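Local structure of endoglucanase E (Clostridium thermocellum, 2WAO) at residues A[123-128]-A[164-169]; A[182-187]-A[226-231]. The protein binds cello-oligosaccharides through this C-terminal family 2 esterase domain, which probably also removes acetyl groups from carbohydrates, in an enzyme named as a cellulase. One frame throughout, in Å; residues are numbered along the deposited sequence.

Contact 1 of 2, residues A[123-128]-A[164-169]; sequences RKIEFI and RNLNAS. With FMT (formic acid), chain I.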
loop_
_atom_site.group_PDB
_atom_site.type_symbol
_atom_site.label_atom_id
_atom_site.label_comp_id
_atom_site.label_asym_id
_atom_site.label_seq_id
_atom_site.Cartn_x
_atom_site.Cartn_y
_atom_site.Cartn_z
ATOM N N ARG A 123 11.715 -8.609 -8.208
ATOM C CA ARG A 123 10.284 -8.493 -8.529
ATOM C C ARG A 123 9.754 -7.300 -7.784
ATOM O O ARG A 123 10.039 -7.111 -6.573
ATOM C CB ARG A 123 9.525 -9.754 -8.106
ATOM C CG ARG A 123 10.016 -11.003 -8.865
ATOM C CD ARG A 123 9.368 -12.194 -8.304
ATOM N NE ARG A 123 9.591 -13.383 -9.142
ATOM C CZ ARG A 123 9.122 -14.589 -8.831
ATOM N NH1 ARG A 123 8.439 -14.772 -7.712
ATOM N NH2 ARG A 123 9.339 -15.629 -9.637
ATOM N N LYS A 124 9.005 -6.482 -8.510
ATOM C CA LYS A 124 8.538 -5.196 -7.977
ATOM C C LYS A 124 7.092 -4.965 -8.427
ATOM O O LYS A 124 6.746 -5.145 -9.616
ATOM C CB LYS A 124 9.381 -4.040 -8.492
ATOM C CG LYS A 124 10.830 -4.038 -8.016
ATOM C CD LYS A 124 11.577 -2.960 -8.797
ATOM C CE LYS A 124 12.950 -2.688 -8.211
ATOM N NZ LYS A 124 13.819 -3.829 -8.576
ATOM N N ILE A 125 6.275 -4.498 -7.492
ATOM C CA ILE A 125 4.836 -4.234 -7.763
ATOM C C ILE A 125 4.542 -2.813 -7.259
ATOM O O ILE A 125 5.118 -2.388 -6.241
ATOM C CB ILE A 125 3.943 -5.234 -7.016
ATOM C CG1 ILE A 125 4.416 -6.666 -7.245
ATOM C CG2 ILE A 125 2.466 -5.057 -7.422
ATOM C CD1 ILE A 125 3.633 -7.715 -6.441
ATOM N N GLU A 126 3.713 -2.059 -7.978
ATOM C CA GLU A 126 3.146 -0.821 -7.424
ATOM C C GLU A 126 1.639 -1.055 -7.342
ATOM O O GLU A 126 1.002 -1.480 -8.321
ATOM C CB GLU A 126 3.428 0.375 -8.314
ATOM C CG GLU A 126 2.856 1.702 -7.782
ATOM C CD GLU A 126 3.352 2.877 -8.591
ATOM O OE1 GLU A 126 3.060 2.922 -9.787
ATOM O OE2 GLU A 126 4.017 3.776 -8.027
ATOM N N PHE A 127 1.073 -0.700 -6.186
ATOM C CA PHE A 127 -0.365 -0.765 -5.980
ATOM C C PHE A 127 -0.861 0.664 -5.968
ATOM O O PHE A 127 -0.213 1.565 -5.361
ATOM C CB PHE A 127 -0.647 -1.391 -4.611
ATOM C CG PHE A 127 -0.383 -2.861 -4.571
ATOM C CD1 PHE A 127 -1.440 -3.751 -4.798
ATOM C CD2 PHE A 127 0.907 -3.352 -4.319
ATOM C CE1 PHE A 127 -1.212 -5.134 -4.815
ATOM C CE2 PHE A 127 1.132 -4.765 -4.311
ATOM C CZ PHE A 127 0.061 -5.611 -4.572
ATOM N N ILE A 128 -1.999 0.892 -6.615
ATOM C CA ILE A 128 -2.622 2.242 -6.605
ATOM C C ILE A 128 -4.040 2.067 -6.106
ATOM O O ILE A 128 -4.820 1.385 -6.736
ATOM C CB ILE A 128 -2.634 2.840 -8.054
ATOM C CG1 ILE A 128 -1.216 2.904 -8.621
ATOM C CG2 ILE A 128 -3.290 4.280 -8.078
ATOM C CD1 ILE A 128 -1.154 3.305 -10.140
ATOM N N ARG A 164 4.518 -10.512 -0.476
ATOM C CA ARG A 164 5.317 -11.518 0.240
ATOM C C ARG A 164 5.119 -12.867 -0.475
ATOM O O ARG A 164 6.118 -13.581 -0.658
ATOM C CB ARG A 164 4.935 -11.611 1.723
ATOM C CG ARG A 164 5.401 -10.469 2.535
ATOM C CD ARG A 164 5.232 -10.743 4.028
ATOM N NE ARG A 164 3.845 -10.952 4.446
ATOM C CZ ARG A 164 3.003 -9.975 4.806
ATOM N NH1 ARG A 164 3.364 -8.685 4.742
ATOM N NH2 ARG A 164 1.781 -10.288 5.184
ATOM N N ASN A 165 3.901 -13.202 -0.897
ATOM C CA ASN A 165 3.633 -14.485 -1.601
ATOM C C ASN A 165 4.549 -14.608 -2.823
ATOM O O ASN A 165 5.062 -15.692 -3.111
ATOM C CB ASN A 165 2.175 -14.622 -2.121
ATOM C CG ASN A 165 1.135 -14.903 -1.022
ATOM O OD1 ASN A 165 -0.098 -14.720 -1.239
ATOM N ND2 ASN A 165 1.598 -15.318 0.137
ATOM N N LEU A 166 4.760 -13.487 -3.528
ATOM C CA LEU A 166 5.534 -13.461 -4.781
ATOM C C LEU A 166 7.013 -13.151 -4.640
ATOM O O LEU A 166 7.729 -13.076 -5.653
ATOM C CB LEU A 166 4.917 -12.461 -5.774
ATOM C CG LEU A 166 3.464 -12.740 -6.187
ATOM C CD1 LEU A 166 2.850 -11.498 -6.822
ATOM C CD2 LEU A 166 3.317 -13.932 -7.103
ATOM N N ASN A 167 7.496 -12.945 -3.422
ATOM C CA ASN A 167 8.878 -12.513 -3.185
ATOM C C ASN A 167 9.216 -11.215 -3.954
ATOM O O ASN A 167 10.295 -11.063 -4.546
ATOM C CB ASN A 167 9.872 -13.626 -3.549
ATOM C CG ASN A 167 11.244 -13.388 -2.947
ATOM O OD1 ASN A 167 11.345 -12.956 -1.809
ATOM N ND2 ASN A 167 12.298 -13.678 -3.705
ATOM N N ALA A 168 8.278 -10.281 -3.872
ATOM C CA ALA A 168 8.341 -9.012 -4.572
ATOM C C ALA A 168 8.318 -7.862 -3.582
ATOM O O ALA A 168 7.739 -7.961 -2.503
ATOM C CB ALA A 168 7.167 -8.906 -5.505
ATOM N N SER A 169 8.938 -6.758 -3.921
ATOM C CA SER A 169 8.719 -5.560 -3.096
ATOM C C SER A 169 7.443 -4.860 -3.590
ATOM O O SER A 169 6.947 -5.132 -4.702
ATOM C CB SER A 169 9.942 -4.649 -3.188
ATOM O OG SER A 169 10.101 -4.243 -4.506
HETATM C C FMT I . 1.691 -13.762 4.487
HETATM O O1 FMT I . 1.034 -13.129 5.350
HETATM O O2 FMT I . 2.930 -13.672 4.279
HETATM O O HOH W 1 12.434 -10.959 -6.408
#
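The side chain of Arg123 reaches across to Ala168 and Leu166, and following it outward shows how one long residue can touch both an edge strand and the turn that leads into it. Its CB packs on the methyl of Ala168, CB to CB 3.6 Å. With CG beside the backbone N (chi1 -63°) and the chain extended from there to NE, the arginine runs along the turn of 166-167: CD lies 3.2 Å from Leu166 O, and NH1, on the same side of the flat group as CD, donates to that same oxygen at 2.8 Å. The acceptor sits at the edge of the guanidinium, within its plane, whereas the nitrogen stands above the carbonyl plane of Leu166. Trp333 makes a cation-pi contact with the group as well.

The turn held in this way ends helix 158-165 in a Schellman motif, with Asn167 at positive phi, and delivers the chain into strand 168-174. This strand is the outermost neighbour of 123-129 in the parallel sheet of the SGNH (GDSL-like) hydrolase fold. Two backbone bonds fix the parallel register: Ser169 N gives to Arg123 O, and Ile125 N gives to Ser169 O, each 2.9 Å long. A water adds a further bridge, accepting from Arg123 N and donating to Asn167 O.

On the side of helix 313-331 the contact is apolar. Ile125 CD1 touches Ala168 CB at 3.8 Å and meets Leu166 CD1 nearly as closely, the isoleucine and leucine side chains crossing at about a right angle; Leu166 is packed in turn against Thr324, Ile327 and Lys328 of that helix. Lys124 CG lies 3.6 Å from Ser169 OG, a hydroxyl whose hydrogen-bond partner is Tyr212 OH.

Contact 2 of 2, residues A[182-187]-A[226-231]; sequences MNYGGA and FSTSFA. With BGC (beta-D-glucopyranose), chain B; BGC (beta-D-glucopyranose), chain C; FMT (formic acid), chain H.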
loop_
_atom_site.group_PDB
_atom_site.type_symbol
_atom_site.label_atom_id
_atom_site.label_comp_id
_atom_site.label_asym_id
_atom_site.label_seq_id
_atom_site.Cartn_x
_atom_site.Cartn_y
_atom_site.Cartn_z
ATOM N N MET A 182 -14.314 11.379 -7.834
ATOM C CA MET A 182 -14.836 11.933 -6.576
ATOM C C MET A 182 -14.220 11.180 -5.417
ATOM O O MET A 182 -13.793 10.040 -5.583
ATOM C CB MET A 182 -16.377 11.811 -6.528
ATOM C CG MET A 182 -16.828 10.367 -6.532
ATOM S SD MET A 182 -18.606 10.188 -6.582
ATOM C CE MET A 182 -18.914 10.625 -4.899
ATOM N N ASN A 183 -14.191 11.810 -4.247
ATOM C CA ASN A 183 -13.822 11.150 -3.017
ATOM C C ASN A 183 -15.081 10.679 -2.296
ATOM O O ASN A 183 -16.179 11.042 -2.686
ATOM C CB ASN A 183 -12.978 12.107 -2.176
ATOM C CG ASN A 183 -11.692 12.456 -2.902
ATOM O OD1 ASN A 183 -11.050 11.579 -3.504
ATOM N ND2 ASN A 183 -11.398 13.734 -2.985
ATOM N N TYR A 184 -14.912 9.860 -1.278
ATOM C CA TYR A 184 -16.040 9.342 -0.490
ATOM C C TYR A 184 -17.062 10.437 -0.119
ATOM O O TYR A 184 -16.692 11.463 0.427
ATOM C CB TYR A 184 -15.559 8.648 0.796
ATOM C CG TYR A 184 -16.776 8.125 1.523
ATOM C CD1 TYR A 184 -17.483 7.028 1.026
ATOM C CD2 TYR A 184 -17.281 8.804 2.636
ATOM C CE1 TYR A 184 -18.656 6.601 1.652
ATOM C CE2 TYR A 184 -18.452 8.371 3.275
ATOM C CZ TYR A 184 -19.108 7.269 2.774
ATOM O OH TYR A 184 -20.247 6.848 3.407
ATOM N N GLY A 185 -18.337 10.173 -0.424
ATOM C CA GLY A 185 -19.465 11.094 -0.113
ATOM C C GLY A 185 -19.441 12.448 -0.852
ATOM O O GLY A 185 -20.168 13.378 -0.468
ATOM N N GLY A 186 -18.605 12.558 -1.884
ATOM C CA GLY A 186 -18.408 13.805 -2.649
ATOM C C GLY A 186 -17.663 14.911 -1.893
ATOM O O GLY A 186 -17.756 16.101 -2.277
ATOM N N ALA A 187 -16.929 14.560 -0.834
ATOM C CA ALA A 187 -16.070 15.530 -0.124
ATOM C C ALA A 187 -15.018 16.061 -1.114
ATOM O O ALA A 187 -14.439 15.298 -1.913
ATOM C CB ALA A 187 -15.386 14.879 1.107
ATOM N N PHE A 226 -18.655 4.939 -6.548
ATOM C CA PHE A 226 -19.984 4.279 -6.599
ATOM C C PHE A 226 -20.586 3.944 -5.253
ATOM O O PHE A 226 -21.649 3.309 -5.213
ATOM C CB PHE A 226 -19.940 2.999 -7.511
ATOM C CG PHE A 226 -19.586 3.308 -8.899
ATOM C CD1 PHE A 226 -20.591 3.719 -9.816
ATOM C CD2 PHE A 226 -18.231 3.288 -9.310
ATOM C CE1 PHE A 226 -20.291 4.094 -11.098
ATOM C CE2 PHE A 226 -17.909 3.679 -10.625
ATOM C CZ PHE A 226 -18.937 4.071 -11.521
ATOM N N SER A 227 -19.968 4.348 -4.135
ATOM C CA SER A 227 -20.528 3.960 -2.848
ATOM C C SER A 227 -21.621 4.915 -2.353
ATOM O O SER A 227 -22.353 4.562 -1.484
ATOM C CB SER A 227 -19.462 3.723 -1.767
ATOM O OG SER A 227 -18.740 4.939 -1.508
ATOM N N THR A 228 -21.701 6.135 -2.888
ATOM C CA THR A 228 -22.755 7.044 -2.453
ATOM C C THR A 228 -23.561 7.465 -3.681
ATOM O O THR A 228 -24.624 6.874 -3.935
ATOM C CB THR A 228 -22.208 8.237 -1.602
ATOM O OG1 THR A 228 -21.188 8.914 -2.344
ATOM C CG2 THR A 228 -21.648 7.735 -0.234
ATOM N N SER A 229 -23.011 8.360 -4.485
ATOM C CA SER A 229 -23.664 8.886 -5.682
ATOM C C SER A 229 -22.856 8.358 -6.864
ATOM O O SER A 229 -21.638 8.602 -6.903
ATOM C CB SER A 229 -23.565 10.398 -5.628
ATOM O OG SER A 229 -24.288 10.966 -6.690
ATOM N N PHE A 230 -23.500 7.615 -7.764
ATOM C CA PHE A 230 -22.809 6.894 -8.848
ATOM C C PHE A 230 -22.144 7.876 -9.813
ATOM O O PHE A 230 -22.829 8.744 -10.367
ATOM C CB PHE A 230 -23.775 6.009 -9.657
ATOM C CG PHE A 230 -24.467 4.919 -8.849
ATOM C CD1 PHE A 230 -23.893 4.404 -7.676
ATOM C CD2 PHE A 230 -25.671 4.396 -9.295
ATOM C CE1 PHE A 230 -24.548 3.384 -6.941
ATOM C CE2 PHE A 230 -26.324 3.390 -8.571
ATOM C CZ PHE A 230 -25.751 2.878 -7.406
ATOM N N ALA A 231 -20.842 7.731 -10.066
ATOM C CA ALA A 231 -20.137 8.637 -10.998
ATOM C C ALA A 231 -20.688 8.486 -12.419
ATOM O O ALA A 231 -21.067 7.388 -12.832
ATOM C CB ALA A 231 -18.621 8.321 -11.008
HETATM C C2 BGC B . -16.529 5.945 6.369
HETATM C C3 BGC B . -15.801 7.252 6.089
HETATM C C4 BGC B . -14.545 6.976 5.256
HETATM C C5 BGC B . -14.951 6.207 3.979
HETATM C C6 BGC B . -13.801 5.929 2.991
HETATM C C1 BGC B . -16.806 5.216 5.058
HETATM O O2 BGC B . -17.721 6.218 7.112
HETATM O O3 BGC B . -15.438 7.874 7.328
HETATM O O4 BGC B . -14.178 8.220 4.920
HETATM O O5 BGC B . -15.592 4.992 4.365
HETATM O O6 BGC B . -12.816 5.148 3.644
HETATM C C2 BGC C . -18.791 2.030 2.419
HETATM C C3 BGC C . -17.701 2.683 3.267
HETATM C C4 BGC C . -18.312 3.526 4.375
HETATM C C5 BGC C . -19.318 2.708 5.192
HETATM C C6 BGC C . -20.068 3.679 6.108
HETATM C C1 BGC C . -19.771 1.261 3.326
HETATM O O2 BGC C . -18.221 1.142 1.461
HETATM O O3 BGC C . -16.878 3.475 2.441
HETATM O O4 BGC C . -17.434 3.961 5.285
HETATM O O5 BGC C . -20.297 2.053 4.375
HETATM O O6 BGC C . -20.979 2.865 6.765
HETATM C C FMT H . -26.681 6.600 -6.787
HETATM O O1 FMT H . -27.867 6.514 -6.454
HETATM O O2 FMT H . -26.282 7.435 -7.599
HETATM O O HOH W 2 -18.664 7.664 -2.081
#
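A single water draws the two loops together: it accepts from Gly185 N at 3.0 Å and hydrogen-bonds with both Ser227 OG and Thr228 OG1. Three groups from two loops thus converge on one oxygen, and no direct hydrogen bond joins the segments. The principle at work is that one water can stand in for such missing bonds, here behind Tyr184, a residue of the glycan pocket.

Ser227 OG lies at the edge of the Tyr184 ring, near the plane and 3.5 Å from CD1, while Thr228 CG2 approaches CE1 obliquely at 3.7 Å. One face of the ring meets the glucose of chain B, whose C5 stands 3.6 Å above the plane, displaced toward the rim; this is the carbohydrate-aromatic packing expected of a cellooligosaccharide site. Because chi1 is -179°, the ring extends away from the backbone N, with one face to that sugar and its CD1 edge to Ser227.

Met182 makes the other side-chain contact with 226-231: its SD rests 3.4 Å from Ser229 O and its CE is near Thr228 OG1. A formic acid molecule, probably from the crystallisation liquor, accepts from Phe230 N and lies over one face of the Phe230 ring.

Segment 182-187 belongs to the loop between strand 168-174 and helix 192-195. Its partner joins helix 223-226 to helix 233-250, with Phe226 and Phe230 packed on helix 266-285.

From the N terminus, the chain passes through the beta-rich region before entering strand 123-129, where contact 1 opens. It closes 36 residues later, once helix 158-165 has brought the chain back into the sheet as strand 168-174. Contact 2 opens in the loop after that strand and closes 39 residues on, after strand 216-220 and helix 223-226. The two loops therefore follow in series, neither nesting nor crossing, both within the SGNH hydrolase fold. Their centres lie about 29 Å apart, on opposite sides of the chain's centre: contact 1 joins sheet strands, whereas contact 2 joins surface loops beside the bound glucan.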